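Local coordinates for protein 2-methyl-aconitate isomerase (PDB 5K87) that catalyses the cis-trans isomerisation of 2-methyl-aconitate in the 2-methylcitrate cycle of propionate breakdown, working as a homodimer, at residues 17-22 and 117-122; 27-32 and 392-397; 124-129 and 137-142. The protein carries 1 engineered substitution. All coordinates share one frame; numbering follows the deposited sequence. Where two conformers were deposited one is given.

Interaction 1. Residues 17-22 and 117-122; sequences TYMRGG and GAFAIS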
loop_
_atom_site.group_PDB
_atom_site.type_symbol
_atom_site.label_atom_id
_atom_site.label_comp_id
_atom_site.label_asym_id
_atom_site.label_seq_id
_atom_site.Cartn_x
_atom_site.Cartn_y
_atom_site.Cartn_z
ATOM N N THR A 17 9.736 -3.551 -13.833
ATOM C CA THR A 17 9.872 -4.557 -12.795
ATOM C C THR A 17 9.551 -3.908 -11.456
ATOM O O THR A 17 10.097 -2.846 -11.127
ATOM C CB THR A 17 11.297 -5.114 -12.756
ATOM O OG1 THR A 17 11.650 -5.605 -14.053
ATOM C CG2 THR A 17 11.390 -6.248 -11.765
ATOM N N TYR A 18 8.692 -4.546 -10.679
ATOM C CA TYR A 18 8.321 -4.077 -9.362
ATOM C C TYR A 18 9.141 -4.880 -8.356
ATOM O O TYR A 18 9.095 -6.126 -8.365
ATOM C CB TYR A 18 6.826 -4.310 -9.196
ATOM C CG TYR A 18 6.184 -3.855 -7.913
ATOM C CD1 TYR A 18 6.293 -2.542 -7.462
ATOM C CD2 TYR A 18 5.410 -4.738 -7.182
ATOM C CE1 TYR A 18 5.638 -2.145 -6.298
ATOM C CE2 TYR A 18 4.767 -4.349 -6.034
ATOM C CZ TYR A 18 4.887 -3.057 -5.601
ATOM O OH TYR A 18 4.222 -2.709 -4.449
ATOM N N MET A 19 9.929 -4.181 -7.534
ATOM C CA MET A 19 10.900 -4.836 -6.657
ATOM C C MET A 19 10.810 -4.320 -5.244
ATOM O O MET A 19 10.477 -3.145 -5.021
ATOM C CB MET A 19 12.338 -4.601 -7.134
ATOM C CG MET A 19 12.593 -5.024 -8.557
ATOM S SD MET A 19 14.329 -4.898 -9.019
ATOM C CE MET A 19 15.096 -6.110 -7.943
ATOM N N ARG A 20 11.122 -5.186 -4.284
ATOM C CA ARG A 20 11.514 -4.729 -2.960
ATOM C C ARG A 20 13.026 -4.534 -2.917
ATOM O O ARG A 20 13.783 -5.407 -3.367
ATOM C CB ARG A 20 11.111 -5.730 -1.876
ATOM C CG ARG A 20 11.590 -5.296 -0.500
ATOM C CD ARG A 20 11.378 -6.341 0.606
ATOM N NE ARG A 20 12.148 -7.570 0.392
ATOM C CZ ARG A 20 13.461 -7.681 0.562
ATOM N NH1 ARG A 20 14.188 -6.640 0.945
ATOM N NH2 ARG A 20 14.053 -8.852 0.335
ATOM N N GLY A 21 13.470 -3.387 -2.407
ATOM C CA GLY A 21 14.865 -3.180 -2.058
ATOM C C GLY A 21 14.906 -2.711 -0.620
ATOM O O GLY A 21 14.265 -1.717 -0.288
ATOM N N GLY A 22 15.620 -3.428 0.243
ATOM C CA GLY A 22 15.600 -3.100 1.656
ATOM C C GLY A 22 14.167 -3.073 2.165
ATOM O O GLY A 22 13.380 -3.986 1.887
ATOM N N GLY A 117 21.286 -2.753 -8.144
ATOM C CA GLY A 117 22.353 -3.651 -8.553
ATOM C C GLY A 117 21.810 -4.894 -9.225
ATOM O O GLY A 117 22.280 -5.290 -10.291
ATOM N N ALA A 118 20.817 -5.510 -8.593
ATOM C CA ALA A 118 20.187 -6.703 -9.144
ATOM C C ALA A 118 19.524 -6.433 -10.492
ATOM O O ALA A 118 19.669 -7.222 -11.435
ATOM C CB ALA A 118 19.181 -7.266 -8.166
ATOM N N PHE A 119 18.781 -5.330 -10.585
ATOM C CA PHE A 119 18.075 -4.999 -11.816
ATOM C C PHE A 119 19.067 -4.813 -12.960
ATOM O O PHE A 119 18.850 -5.296 -14.074
ATOM C CB PHE A 119 17.219 -3.741 -11.638
ATOM C CG PHE A 119 16.434 -3.357 -12.875
ATOM C CD1 PHE A 119 17.046 -2.682 -13.930
ATOM C CD2 PHE A 119 15.098 -3.677 -12.991
ATOM C CE1 PHE A 119 16.322 -2.326 -15.071
ATOM C CE2 PHE A 119 14.372 -3.317 -14.125
ATOM C CZ PHE A 119 14.981 -2.637 -15.150
ATOM N N ALA A 120 20.154 -4.112 -12.686
ATOM C CA ALA A 120 21.141 -3.839 -13.717
ATOM C C ALA A 120 21.730 -5.131 -14.273
ATOM O O ALA A 120 21.858 -5.286 -15.488
ATOM C CB ALA A 120 22.229 -2.945 -13.173
ATOM N N ILE A 121 22.088 -6.053 -13.388
ATOM C CA ILE A 121 22.614 -7.349 -13.801
ATOM C C ILE A 121 21.586 -8.113 -14.636
ATOM O O ILE A 121 21.899 -8.641 -15.705
ATOM C CB ILE A 121 23.017 -8.186 -12.587
ATOM C CG1 ILE A 121 24.226 -7.553 -11.892
ATOM C CG2 ILE A 121 23.310 -9.639 -13.008
ATOM C CD1 ILE A 121 24.413 -8.015 -10.476
ATOM N N SER A 122 20.354 -8.157 -14.150
ATOM C CA SER A 122 19.308 -8.939 -14.787
ATOM C C SER A 122 18.829 -8.375 -16.112
ATOM O O SER A 122 18.176 -9.084 -16.875
ATOM C CB SER A 122 18.128 -9.088 -13.837
ATOM O OG SER A 122 18.531 -9.802 -12.681
#

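Interaction 2. Residues 27-32 and 392-397; sequences VFFRLQ and GFVRVP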
loop_
_atom_site.group_PDB
_atom_site.type_symbol
_atom_site.label_atom_id
_atom_site.label_comp_id
_atom_site.label_asym_id
_atom_site.label_seq_id
_atom_site.Cartn_x
_atom_site.Cartn_y
_atom_site.Cartn_z
ATOM N N VAL A 27 8.971 0.829 -8.538
ATOM C CA VAL A 27 8.831 0.406 -9.920
ATOM C C VAL A 27 10.080 0.834 -10.680
ATOM O O VAL A 27 10.451 2.021 -10.684
ATOM C CB VAL A 27 7.569 1.005 -10.581
ATOM C CG1 VAL A 27 7.421 0.453 -11.985
ATOM C CG2 VAL A 27 6.326 0.719 -9.747
ATOM N N PHE A 28 10.727 -0.145 -11.309
ATOM C CA PHE A 28 12.012 0.015 -11.988
ATOM C C PHE A 28 11.855 -0.059 -13.495
ATOM O O PHE A 28 11.156 -0.943 -14.009
ATOM C CB PHE A 28 12.951 -1.119 -11.574
ATOM C CG PHE A 28 13.470 -0.996 -10.172
ATOM C CD1 PHE A 28 12.618 -1.134 -9.094
ATOM C CD2 PHE A 28 14.813 -0.747 -9.930
ATOM C CE1 PHE A 28 13.087 -1.002 -7.796
ATOM C CE2 PHE A 28 15.297 -0.629 -8.625
ATOM C CZ PHE A 28 14.428 -0.749 -7.569
ATOM N N PHE A 29 12.521 0.848 -14.201
ATOM C CA PHE A 29 12.507 0.899 -15.656
ATOM C C PHE A 29 13.921 0.987 -16.198
ATOM O O PHE A 29 14.764 1.723 -15.657
ATOM C CB PHE A 29 11.803 2.167 -16.148
ATOM C CG PHE A 29 10.395 2.339 -15.655
ATOM C CD1 PHE A 29 9.324 1.859 -16.389
ATOM C CD2 PHE A 29 10.144 3.014 -14.473
ATOM C CE1 PHE A 29 8.026 2.041 -15.938
ATOM C CE2 PHE A 29 8.848 3.193 -14.020
ATOM C CZ PHE A 29 7.793 2.709 -14.758
ATOM N N ARG A 30 14.172 0.285 -17.298
ATOM C CA ARG A 30 15.321 0.587 -18.138
ATOM C C ARG A 30 14.958 1.799 -18.958
ATOM O O ARG A 30 13.850 1.872 -19.499
ATOM C CB ARG A 30 15.571 -0.526 -19.147
ATOM C CG ARG A 30 16.219 -1.789 -18.660
ATOM C CD ARG A 30 16.821 -2.565 -19.852
ATOM N NE ARG A 30 15.835 -2.758 -20.914
ATOM C CZ ARG A 30 16.043 -3.444 -22.033
ATOM N NH1 ARG A 30 17.218 -4.021 -22.255
ATOM N NH2 ARG A 30 15.069 -3.554 -22.928
ATOM N N LEU A 31 15.890 2.733 -19.079
ATOM C CA LEU A 31 15.660 3.948 -19.847
ATOM C C LEU A 31 15.118 3.656 -21.247
ATOM O O LEU A 31 14.144 4.266 -21.685
ATOM C CB LEU A 31 16.956 4.746 -19.938
ATOM C CG LEU A 31 16.915 6.018 -20.782
ATOM C CD1 LEU A 31 15.978 7.044 -20.161
ATOM C CD2 LEU A 31 18.312 6.593 -20.921
ATOM N N GLN A 32 15.730 2.699 -21.930
ATOM C CA GLN A 32 15.339 2.391 -23.306
ATOM C C GLN A 32 13.930 1.806 -23.450
ATOM O O GLN A 32 13.382 1.768 -24.554
ATOM C CB GLN A 32 16.363 1.472 -23.976
ATOM C CG GLN A 32 16.328 0.048 -23.468
ATOM C CD GLN A 32 17.545 -0.753 -23.879
ATOM O OE1 GLN A 32 17.560 -1.375 -24.938
ATOM N NE2 GLN A 32 18.571 -0.746 -23.034
ATOM N N GLY A 392 7.064 -7.497 -15.899
ATOM C CA GLY A 392 6.242 -7.542 -17.091
ATOM C C GLY A 392 6.045 -6.156 -17.638
ATOM O O GLY A 392 7.020 -5.482 -17.971
ATOM N N PHE A 393 4.789 -5.730 -17.701
ATOM C CA PHE A 393 4.445 -4.427 -18.259
ATOM C C PHE A 393 3.438 -3.717 -17.379
ATOM O O PHE A 393 2.393 -4.283 -17.059
ATOM C CB PHE A 393 3.856 -4.574 -19.663
ATOM C CG PHE A 393 4.835 -5.079 -20.678
ATOM C CD1 PHE A 393 5.101 -6.438 -20.790
ATOM C CD2 PHE A 393 5.491 -4.203 -21.523
ATOM C CE1 PHE A 393 6.017 -6.911 -21.716
ATOM C CE2 PHE A 393 6.411 -4.670 -22.460
ATOM C CZ PHE A 393 6.665 -6.023 -22.554
ATOM N N VAL A 394 3.758 -2.483 -16.995
ATOM C CA VAL A 394 2.759 -1.619 -16.375
ATOM C C VAL A 394 1.964 -0.919 -17.469
ATOM O O VAL A 394 2.436 -0.761 -18.603
ATOM C CB VAL A 394 3.382 -0.576 -15.410
ATOM C CG1 VAL A 394 3.994 -1.266 -14.208
ATOM C CG2 VAL A 394 4.406 0.301 -16.127
ATOM N N ARG A 395 0.744 -0.515 -17.125
ATOM C CA ARG A 395 -0.125 0.171 -18.066
ATOM C C ARG A 395 -0.572 1.514 -17.540
ATOM O O ARG A 395 -0.836 1.661 -16.343
ATOM C CB ARG A 395 -1.379 -0.648 -18.357
ATOM C CG ARG A 395 -1.130 -1.989 -18.973
ATOM C CD ARG A 395 -2.415 -2.499 -19.589
ATOM N NE ARG A 395 -2.311 -3.909 -19.944
ATOM C CZ ARG A 395 -3.326 -4.646 -20.377
ATOM N NH1 ARG A 395 -4.521 -4.107 -20.542
ATOM N NH2 ARG A 395 -3.142 -5.928 -20.656
ATOM N N VAL A 396 -0.685 2.481 -18.442
ATOM C CA VAL A 396 -1.325 3.763 -18.141
ATOM C C VAL A 396 -2.116 4.200 -19.357
ATOM O O VAL A 396 -1.815 3.780 -20.469
ATOM C CB VAL A 396 -0.312 4.889 -17.781
ATOM C CG1 VAL A 396 0.442 4.554 -16.503
ATOM C CG2 VAL A 396 0.649 5.160 -18.928
ATOM N N PRO A 397 -3.134 5.045 -19.160
ATOM C CA PRO A 397 -3.807 5.608 -20.333
ATOM C C PRO A 397 -2.814 6.368 -21.218
ATOM O O PRO A 397 -1.790 6.874 -20.741
ATOM C CB PRO A 397 -4.857 6.541 -19.715
ATOM C CG PRO A 397 -5.136 5.927 -18.367
ATOM C CD PRO A 397 -3.787 5.438 -17.901
#

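Interaction 3. Residues 124-129 and 137-142; sequences GLIDAA and CTVRIW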
loop_
_atom_site.group_PDB
_atom_site.type_symbol
_atom_site.label_atom_id
_atom_site.label_comp_id
_atom_site.label_asym_id
_atom_site.label_seq_id
_atom_site.Cartn_x
_atom_site.Cartn_y
_atom_site.Cartn_z
ATOM N N GLY A 124 20.758 -6.463 -18.525
ATOM C CA GLY A 124 21.718 -6.174 -19.575
ATOM C C GLY A 124 22.425 -4.836 -19.470
ATOM O O GLY A 124 22.922 -4.321 -20.473
ATOM N N LEU A 125 22.494 -4.267 -18.269
ATOM C CA LEU A 125 23.117 -2.959 -18.102
ATOM C C LEU A 125 24.549 -3.061 -17.596
ATOM O O LEU A 125 25.225 -2.050 -17.451
ATOM C CB LEU A 125 22.275 -2.070 -17.178
ATOM C CG LEU A 125 20.864 -1.802 -17.691
ATOM C CD1 LEU A 125 20.118 -0.896 -16.718
ATOM C CD2 LEU A 125 20.918 -1.180 -19.075
ATOM N N ILE A 126 25.008 -4.283 -17.339
ATOM C CA ILE A 126 26.352 -4.507 -16.818
ATOM C C ILE A 126 27.196 -5.290 -17.822
ATOM O O ILE A 126 26.770 -6.352 -18.275
ATOM C CB ILE A 126 26.326 -5.311 -15.493
ATOM C CG1 ILE A 126 25.346 -4.693 -14.486
ATOM C CG2 ILE A 126 27.739 -5.436 -14.919
ATOM C CD1 ILE A 126 25.739 -3.325 -13.994
ATOM N N ASP A 127 28.378 -4.763 -18.148
ATOM C CA ASP A 127 29.360 -5.434 -19.010
ATOM C C ASP A 127 29.457 -6.898 -18.610
ATOM O O ASP A 127 29.787 -7.208 -17.469
ATOM C CB ASP A 127 30.724 -4.754 -18.841
ATOM C CG ASP A 127 31.796 -5.298 -19.782
ATOM O OD1 ASP A 127 31.584 -6.343 -20.430
ATOM O OD2 ASP A 127 32.875 -4.671 -19.858
ATOM N N ALA A 128 29.165 -7.793 -19.548
ATOM C CA ALA A 128 29.172 -9.231 -19.279
ATOM C C ALA A 128 30.487 -9.728 -18.688
ATOM O O ALA A 128 30.498 -10.681 -17.913
ATOM C CB ALA A 128 28.829 -10.014 -20.545
ATOM N N ALA A 129 31.588 -9.074 -19.037
ATOM C CA ALA A 129 32.891 -9.455 -18.500
ATOM C C ALA A 129 32.957 -9.318 -16.975
ATOM O O ALA A 129 33.778 -9.966 -16.323
ATOM C CB ALA A 129 34.000 -8.649 -19.161
ATOM N N CYS A 137 29.013 -10.239 -8.051
ATOM C CA CYS A 137 29.168 -9.191 -9.045
ATOM C C CYS A 137 29.159 -7.839 -8.341
ATOM O O CYS A 137 28.159 -7.450 -7.731
ATOM C CB CYS A 137 28.038 -9.249 -10.073
ATOM S SG CYS A 137 28.096 -7.931 -11.295
ATOM N N THR A 138 30.275 -7.129 -8.417
ATOM C CA THR A 138 30.383 -5.816 -7.808
ATOM C C THR A 138 29.896 -4.759 -8.798
ATOM O O THR A 138 30.561 -4.456 -9.795
ATOM C CB THR A 138 31.828 -5.557 -7.359
ATOM O OG1 THR A 138 32.150 -6.457 -6.290
ATOM C CG2 THR A 138 32.007 -4.136 -6.883
ATOM N N VAL A 139 28.705 -4.232 -8.536
ATOM C CA VAL A 139 28.081 -3.266 -9.429
ATOM C C VAL A 139 28.444 -1.863 -8.978
ATOM O O VAL A 139 28.163 -1.476 -7.834
ATOM C CB VAL A 139 26.546 -3.422 -9.449
ATOM C CG1 VAL A 139 25.932 -2.430 -10.415
ATOM C CG2 VAL A 139 26.167 -4.838 -9.840
ATOM N N ARG A 140 29.064 -1.106 -9.875
ATOM C CA ARG A 140 29.477 0.259 -9.585
ATOM C C ARG A 140 28.399 1.206 -10.095
ATOM O O ARG A 140 28.219 1.382 -11.302
ATOM C CB ARG A 140 30.832 0.548 -10.237
ATOM C CG ARG A 140 31.935 -0.439 -9.806
ATOM C CD ARG A 140 33.134 -0.422 -10.756
ATOM N NE ARG A 140 32.740 -0.802 -12.107
ATOM C CZ ARG A 140 33.514 -0.681 -13.181
ATOM N NH1 ARG A 140 34.738 -0.181 -13.070
ATOM N NH2 ARG A 140 33.054 -1.046 -14.369
ATOM N N ILE A 141 27.647 1.778 -9.162
ATOM C CA ILE A 141 26.478 2.576 -9.508
ATOM C C ILE A 141 26.817 4.055 -9.468
ATOM O O ILE A 141 27.369 4.541 -8.482
ATOM C CB ILE A 141 25.322 2.307 -8.520
ATOM C CG1 ILE A 141 24.938 0.824 -8.521
ATOM C CG2 ILE A 141 24.124 3.157 -8.874
ATOM C CD1 ILE A 141 24.141 0.396 -7.311
ATOM N N TRP A 142 26.492 4.769 -10.535
ATOM C CA TRP A 142 26.547 6.222 -10.530
ATOM C C TRP A 142 25.172 6.727 -10.127
ATOM O O TRP A 142 24.192 6.575 -10.864
ATOM C CB TRP A 142 26.940 6.762 -11.903
ATOM C CG TRP A 142 26.950 8.260 -11.976
ATOM C CD1 TRP A 142 26.132 9.053 -12.736
ATOM C CD2 TRP A 142 27.822 9.147 -11.265
ATOM N NE1 TRP A 142 26.449 10.378 -12.541
ATOM C CE2 TRP A 142 27.473 10.462 -11.642
ATOM C CE3 TRP A 142 28.860 8.956 -10.346
ATOM C CZ2 TRP A 142 28.139 11.581 -11.133
ATOM C CZ3 TRP A 142 29.512 10.076 -9.835
ATOM C CH2 TRP A 142 29.148 11.367 -10.237
#

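Interaction 1. Residues 17-22 and 117-122
Thr17 and Met19 meet Ala118 and Phe119 where a barrel wall packs on the helix it encloses, consistent with the diaminopimelate epimerase-like fold of the PrpF family. The axes of strand 17-21 and helix 117-122 approach to 10.7 Å and run at 140°, and the contact buries 148 Å² in total. The strand alternation selects the partners: the CB atoms of Thr17 and Met19 both point at the helix, whereas Tyr18 and Arg20 serve the other side, Arg20 NE forming a salt bridge with Asp64 OD1 of the second subunit.

Phe119 is the main helix residue. A chi1 of -179° swings CG away from the backbone N, so the ring is carried out to the strand and presents its edge: Thr17 OG1 lies near the ring plane, 3.6 Å from Phe119 CE2, and Thr17 CB sits in that plane, 3.8 Å from the same CE2. Met19 approaches at about a right angle to Phe119, its SD 4.1 Å from Phe119 CB and also near the ring plane. A bend at chi3 (65°) then turns the methyl toward the helix, so that Met19 CE comes 4.3 Å from Ala118 CB. Replacing Phe119 by an alanine removes the ring, which is likely to open a gap between helix and strand and leave Thr17 CB and OG1 without the edge they abut.

Because hydroxyl and thioether both meet the ring rim and neither lies over its face, the contact is van der Waals packing; the slightly positive C-H rim may add a weak attraction to the Thr17 oxygen.

Interaction 2. Residues 27-32 and 392-397
Gly392 leads the second segment two residues ahead of Val394, the residue that touches both Val27 and Phe29. The chain turns a corner at this glycine, whose phi of 154° and psi of -119° would jam any CB against the preceding carbonyl O. Phe393 follows on the exposed side of the strand. Val394 then points its CB at strand 24-30 and splits its two methyls between the partners. CG1, anti to the carbonyl carbon (chi1 -66°), lies 4.4 Å from Val27 CG1. CG2 takes the crowded position between backbone N and carbonyl carbon and reaches 4.0 Å from Phe29 CE1.

The ring is met at its edge, close to its plane, the two side chains crossing at about a right angle. The CB of Phe29 is not aimed at Val394; its ring end makes the approach. In fold terms, what is probably a barrel wall strand meets a segment that takes part in the dimer interface: Gly392, Phe393 and Val394 join an antiparallel ladder with a strand of the second subunit, so the sheet continues across the interface. The nearest CA atoms, Val27 and Val394, stand 9.1 Å apart, a side-chain packing distance too long for neighbouring strands.

Arg395 turns the other way and forms salt bridges with Glu163 and Glu391 of the second subunit. Beyond it, Val396 packs on Leu48 and Arg51 of helix 43-53.

Interaction 3. Residues 124-129 and 137-142
Neither a ring nor any other flat group takes part where Ile126 meets Cys137 and Val139: branched aliphatic chains and one sulfur make the contact, and the flat groups of the two segments lie away from it. The Asp127 carboxylate is met from above its plane. The guanidinium of Arg140 is salt-bridged to Asp88, and further along the strand the indole of Trp142 has a cation-pi partner in Lys84 and an edge-to-face partner in His87.

The fold element is the loop between helix 113-122 and strand 135-143, which crosses over that strand's side chains before the chain turns back into it; the strand is probably part of the barrel wall, as in diaminopimelate epimerase relatives. Ile126 is the loop residue that makes the contact, its CB directed at the strand and its CA 7.7 Å from the CA of Val139. Its two branches divide the work. CD1 extends to 3.7 Å from Val139 CG1, the tightest approach in the contact, with the two side chains crossing at about a right angle. At chi1 -178° the CG1 methyl of Val139 is trans to N, which places it against Ile126. The other branch, Ile126 CG2, reaches Cys137 SG at 4.4 Å, a looser touch in which sulfur serves as an apolar surface. Since Cys137 and Val139 are two apart on the strand, a single isoleucine spans both; 107 Å² is buried in all.

Asp127 does not reach the strand: its OD2 is 6.6 Å from Arg140 NH2. Its OD1 instead closes an Asx turn, accepting from Ala129 N at 3.1 Å with an N-H...O angle of 160°.

Helix 113-122 ties the set together. Interactions 1 and 2, centres 13 Å apart, share adjacent antiparallel strands: Thr17 O is 2.8 Å from Phe28 N, a probable hydrogen bond, and Phe119 CD2 packs 3.6 Å from Phe28 CB. Interaction 3, 13 Å from interaction 1, continues from the helix end, with Ala120 CB 3.6 Å from Ile126 CD1. Interactions 2 and 3 do not touch, their centres 21 Å apart. None of the three contacts malonate: the side chains of Met19 and Val27 are about 12 and 13 Å from it. The Val27 side chain lies about 7 Å from that of Glu75, a substrate-binding position changed in this structure. The inferred proton donor/acceptor Cys109 precedes this helix in sequence.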